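Phosphoribosylformylglycinamidine synthase, purS subunit (Thermotoga maritima, PDB 1VQ3) is the small PurS subunit of a multi-subunit synthase, an alpha-beta protein whose copies assemble through their beta-sheets. Local coordinates at residues Ala19-Arg25 with Val86-Arg92. Residues are numbered along the deposited sequence; the frame is centred on the assembly and turned at random.
Sequences AIDVQYR and VEEYEVR
Ala19 and Arg92 face each other near one end of an antiparallel strand pair, in which central strand 15-24 meets strand 87-93, outermost within this chain, of a three-stranded sheet covered on its Ile20 and Tyr89 face by helix 66-81. The methyl group of Ala19 is a low bump, small enough for the Arg92 guanidinium to lie over it, one face down, with CB 3.5 Å from NH1. Arg92 reaches back because CG sits between its backbone N and carbonyl carbon (chi1 68°); its NH2 forms a salt bridge out of this strand pair, to Asp21 of the third subunit. On the same face, the Asp21 carboxylate takes a nearly straight bond from Gln23 NE2 to OD1 (2.9 Å), and Ser56 of the third subunit also bonds OD1. The opposite face is apolar: Ile20 CG2 fits alongside Tyr89, 4.0 Å from CD2, and both side chains touch Cys77. Branched Val22 pushes CG1 against the Glu87 carboxylate, 3.5 Å from CD, while Asn83 N bonds Glu87 OE1. Beyond it, the flat Tyr24 ring lies beside Glu87, their planes 30° apart. Past the last strand pair, Arg25 N still bonds Val86 O at 2.9 Å.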
ATOM      1  N   ALA C  19      -3.088   1.994  15.642  1.00 18.05           N
ATOM      2  CA  ALA C  19      -2.681   0.683  15.268  1.00 17.55           C
ATOM      3  C   ALA C  19      -1.237   0.707  14.807  1.00 18.65           C
ATOM      4  O   ALA C  19      -0.795   1.598  14.054  1.00 20.09           O
ATOM      5  CB  ALA C  19      -3.556   0.134  14.184  1.00 21.92           C
ATOM      6  N   ILE C  20      -0.520  -0.333  15.194  1.00 16.89           N
ATOM      7  CA  ILE C  20       0.889  -0.539  14.792  1.00 16.86           C
ATOM      8  C   ILE C  20       0.935  -1.864  14.031  1.00 16.33           C
ATOM      9  O   ILE C  20       0.607  -2.936  14.588  1.00 19.26           O
ATOM     10  CB  ILE C  20       1.809  -0.588  15.990  1.00 19.69           C
ATOM     11  CG1 ILE C  20       1.568   0.573  16.991  1.00 21.01           C
ATOM     12  CG2 ILE C  20       3.265  -0.671  15.538  1.00 20.55           C
ATOM     13  CD1 ILE C  20       2.100   0.293  18.362  1.00 24.81           C
ATOM     14  N   ASP C  21       1.341  -1.786  12.770  1.00 16.75           N
ATOM     15  CA  ASP C  21       1.543  -2.941  11.886  1.00 16.61           C
ATOM     16  C   ASP C  21       3.045  -3.314  11.805  1.00 17.24           C
ATOM     17  O   ASP C  21       3.828  -2.672  11.099  1.00 19.35           O
ATOM     18  CB  ASP C  21       0.988  -2.606  10.518  1.00 18.98           C
ATOM     19  CG  ASP C  21       0.853  -3.810   9.586  1.00 21.91           C
ATOM     20  OD1 ASP C  21       1.365  -4.903   9.849  1.00 22.42           O
ATOM     21  OD2 ASP C  21       0.231  -3.712   8.519  1.00 21.43           O
ATOM     22  N   VAL C  22       3.398  -4.377  12.517  1.00 17.97           N
ATOM     23  CA  VAL C  22       4.765  -4.810  12.697  1.00 20.35           C
ATOM     24  C   VAL C  22       4.955  -6.005  11.790  1.00 21.90           C
ATOM     25  O   VAL C  22       4.243  -7.018  11.907  1.00 20.77           O
ATOM     26  CB  VAL C  22       5.053  -5.290  14.151  1.00 22.03           C
ATOM     27  CG1 VAL C  22       6.541  -5.561  14.322  1.00 22.81           C
ATOM     28  CG2 VAL C  22       4.574  -4.249  15.156  1.00 20.91           C
ATOM     29  N   GLN C  23       5.901  -5.890  10.875  1.00 17.95           N
ATOM     30  CA  GLN C  23       6.101  -6.910   9.869  1.00 17.94           C
ATOM     31  C   GLN C  23       7.561  -7.281   9.853  1.00 22.11           C
ATOM     32  O   GLN C  23       8.395  -6.449  10.059  1.00 19.24           O
ATOM     33  CB  GLN C  23       5.731  -6.386   8.485  1.00 20.26           C
ATOM     34  CG  GLN C  23       4.255  -6.175   8.233  1.00 24.32           C
ATOM     35  CD  GLN C  23       3.431  -7.491   8.164  1.00 22.84           C
ATOM     36  OE1 GLN C  23       3.874  -8.519   7.648  1.00 30.18           O
ATOM     37  NE2 GLN C  23       2.230  -7.425   8.660  1.00 22.97           N
ATOM     38  N   TYR C  24       7.845  -8.531   9.554  1.00 21.59           N
ATOM     39  CA  TYR C  24       9.211  -8.940   9.324  1.00 22.82           C
ATOM     40  C   TYR C  24       9.763  -8.249   8.077  1.00 23.27           C
ATOM     41  O   TYR C  24       9.046  -8.042   7.043  1.00 21.24           O
ATOM     42  CB  TYR C  24       9.272 -10.450   9.162  1.00 21.31           C
ATOM     43  CG  TYR C  24       9.062 -11.207  10.444  1.00 24.50           C
ATOM     44  CD1 TYR C  24       9.852 -10.957  11.568  1.00 29.60           C
ATOM     45  CD2 TYR C  24       8.132 -12.206  10.515  1.00 29.15           C
ATOM     46  CE1 TYR C  24       9.693 -11.688  12.720  1.00 32.12           C
ATOM     47  CE2 TYR C  24       7.967 -12.962  11.651  1.00 29.35           C
ATOM     48  CZ  TYR C  24       8.737 -12.700  12.755  1.00 35.45           C
ATOM     49  OH  TYR C  24       8.540 -13.445  13.885  1.00 34.17           O
ATOM     50  N   ARG C  25      11.026  -7.850   8.160  1.00 21.95           N
ATOM     51  CA  ARG C  25      11.651  -7.257   7.010  1.00 25.23           C
ATOM     52  C   ARG C  25      11.731  -8.312   5.893  1.00 23.66           C
ATOM     53  O   ARG C  25      11.677  -9.515   6.135  1.00 24.13           O
ATOM     54  CB  ARG C  25      13.041  -6.725   7.330  1.00 26.28           C
ATOM     55  CG  ARG C  25      13.090  -5.645   8.355  1.00 31.11           C
ATOM     56  CD  ARG C  25      14.511  -5.344   8.799  1.00 36.06           C
ATOM     57  NE  ARG C  25      14.536  -4.322   9.837  1.00 41.69           N
ATOM     58  CZ  ARG C  25      14.364  -3.027   9.610  1.00 51.38           C
ATOM     59  NH1 ARG C  25      14.159  -2.574   8.373  1.00 53.15           N
ATOM     60  NH2 ARG C  25      14.388  -2.169  10.624  1.00 53.58           N
ATOM     61  N   VAL C  86      14.897  -7.362  12.940  1.00 24.02           N
ATOM     62  CA  VAL C  86      14.092  -8.212  12.066  1.00 23.36           C
ATOM     63  C   VAL C  86      12.733  -7.689  11.662  1.00 23.90           C
ATOM     64  O   VAL C  86      12.102  -8.309  10.801  1.00 21.42           O
ATOM     65  CB  VAL C  86      13.936  -9.664  12.615  1.00 23.54           C
ATOM     66  CG1 VAL C  86      15.293 -10.259  12.830  1.00 26.98           C
ATOM     67  CG2 VAL C  86      13.136  -9.723  13.853  1.00 27.35           C
ATOM     68  N   GLU C  87      12.322  -6.544  12.235  1.00 22.49           N
ATOM     69  CA  GLU C  87      10.972  -6.006  12.006  1.00 22.86           C
ATOM     70  C   GLU C  87      11.058  -4.569  11.599  1.00 23.69           C
ATOM     71  O   GLU C  87      12.046  -3.864  11.896  1.00 24.52           O
ATOM     72  CB  GLU C  87      10.085  -6.159  13.226  1.00 23.73           C
ATOM     73  CG  GLU C  87       9.670  -7.615  13.427  1.00 18.67           C
ATOM     74  CD  GLU C  87       9.059  -7.890  14.768  1.00 24.93           C
ATOM     75  OE1 GLU C  87       9.448  -7.215  15.739  1.00 25.20           O
ATOM     76  OE2 GLU C  87       8.167  -8.778  14.830  1.00 27.26           O
ATOM     77  N   GLU C  88      10.003  -4.167  10.893  1.00 20.56           N
ATOM     78  CA  GLU C  88       9.742  -2.796  10.540  1.00 21.80           C
ATOM     79  C   GLU C  88       8.290  -2.547  10.942  1.00 21.10           C
ATOM     80  O   GLU C  88       7.535  -3.494  11.215  1.00 18.10           O
ATOM     81  CB  GLU C  88       9.947  -2.597   9.037  1.00 21.83           C
ATOM     82  CG  GLU C  88       8.976  -3.422   8.202  1.00 24.20           C
ATOM     83  CD  GLU C  88       9.386  -3.567   6.755  1.00 27.91           C
ATOM     84  OE1 GLU C  88      10.565  -3.364   6.418  1.00 25.50           O
ATOM     85  OE2 GLU C  88       8.496  -3.862   5.958  1.00 33.78           O
ATOM     86  N   TYR C  89       7.880  -1.293  10.963  1.00 21.31           N
ATOM     87  CA  TYR C  89       6.545  -0.984  11.474  1.00 20.05           C
ATOM     88  C   TYR C  89       5.940   0.265  10.909  1.00 21.74           C
ATOM     89  O   TYR C  89       6.659   1.207  10.545  1.00 18.15           O
ATOM     90  CB  TYR C  89       6.572  -0.892  12.993  1.00 19.27           C
ATOM     91  CG  TYR C  89       7.218   0.340  13.614  1.00 20.13           C
ATOM     92  CD1 TYR C  89       8.601   0.437  13.755  1.00 19.16           C
ATOM     93  CD2 TYR C  89       6.443   1.380  14.094  1.00 24.56           C
ATOM     94  CE1 TYR C  89       9.166   1.502  14.372  1.00 23.87           C
ATOM     95  CE2 TYR C  89       7.005   2.485  14.686  1.00 22.62           C
ATOM     96  CZ  TYR C  89       8.375   2.523  14.854  1.00 23.34           C
ATOM     97  OH  TYR C  89       8.963   3.591  15.468  1.00 25.87           O
ATOM     98  N   GLU C  90       4.596   0.261  10.895  1.00 20.44           N
ATOM     99  CA  GLU C  90       3.820   1.373  10.444  1.00 18.66           C
ATOM    100  C   GLU C  90       2.789   1.676  11.493  1.00 17.88           C
ATOM    101  O   GLU C  90       2.197   0.752  12.041  1.00 20.10           O
ATOM    102  CB  GLU C  90       3.083   1.004   9.168  1.00 19.93           C
ATOM    103  CG  GLU C  90       3.973   0.867   7.973  1.00 19.13           C
ATOM    104  CD  GLU C  90       3.276   0.188   6.799  1.00 28.95           C
ATOM    105  OE1 GLU C  90       3.133  -1.035   6.857  1.00 27.95           O
ATOM    106  OE2 GLU C  90       2.911   0.890   5.822  1.00 29.00           O
ATOM    107  N   VAL C  91       2.615   2.960  11.775  1.00 20.19           N
ATOM    108  CA  VAL C  91       1.635   3.463  12.723  1.00 19.00           C
ATOM    109  C   VAL C  91       0.518   4.211  11.978  1.00 21.49           C
ATOM    110  O   VAL C  91       0.783   5.029  11.140  1.00 23.26           O
ATOM    111  CB  VAL C  91       2.296   4.442  13.678  1.00 17.38           C
ATOM    112  CG1 VAL C  91       1.316   4.981  14.684  1.00 22.45           C
ATOM    113  CG2 VAL C  91       3.490   3.791  14.418  1.00 20.02           C
ATOM    114  N   ARG C  92      -0.722   3.934  12.325  1.00 18.32           N
ATOM    115  CA  ARG C  92      -1.805   4.713  11.877  1.00 20.56           C
ATOM    116  C   ARG C  92      -2.782   5.006  13.007  1.00 21.72           C
ATOM    117  O   ARG C  92      -2.909   4.203  13.954  1.00 18.73           O
ATOM    118  CB  ARG C  92      -2.489   4.003  10.730  1.00 22.49           C
ATOM    119  CG  ARG C  92      -3.219   2.743  11.041  1.00 21.19           C
ATOM    120  CD  ARG C  92      -3.576   1.983   9.780  1.00 22.92           C
ATOM    121  NE  ARG C  92      -4.431   0.866  10.123  1.00 21.59           N
ATOM    122  CZ  ARG C  92      -4.002  -0.280  10.658  1.00 25.86           C
ATOM    123  NH1 ARG C  92      -2.700  -0.533  10.849  1.00 26.79           N
ATOM    124  NH2 ARG C  92      -4.881  -1.213  10.976  1.00 22.85           N
TER
HETATM  125  O   HOH W   1       4.253  -2.818   8.264  1.00 24.77           O
HETATM  126  O   HOH W   2       8.593  -6.450   5.174  1.00 46.11           O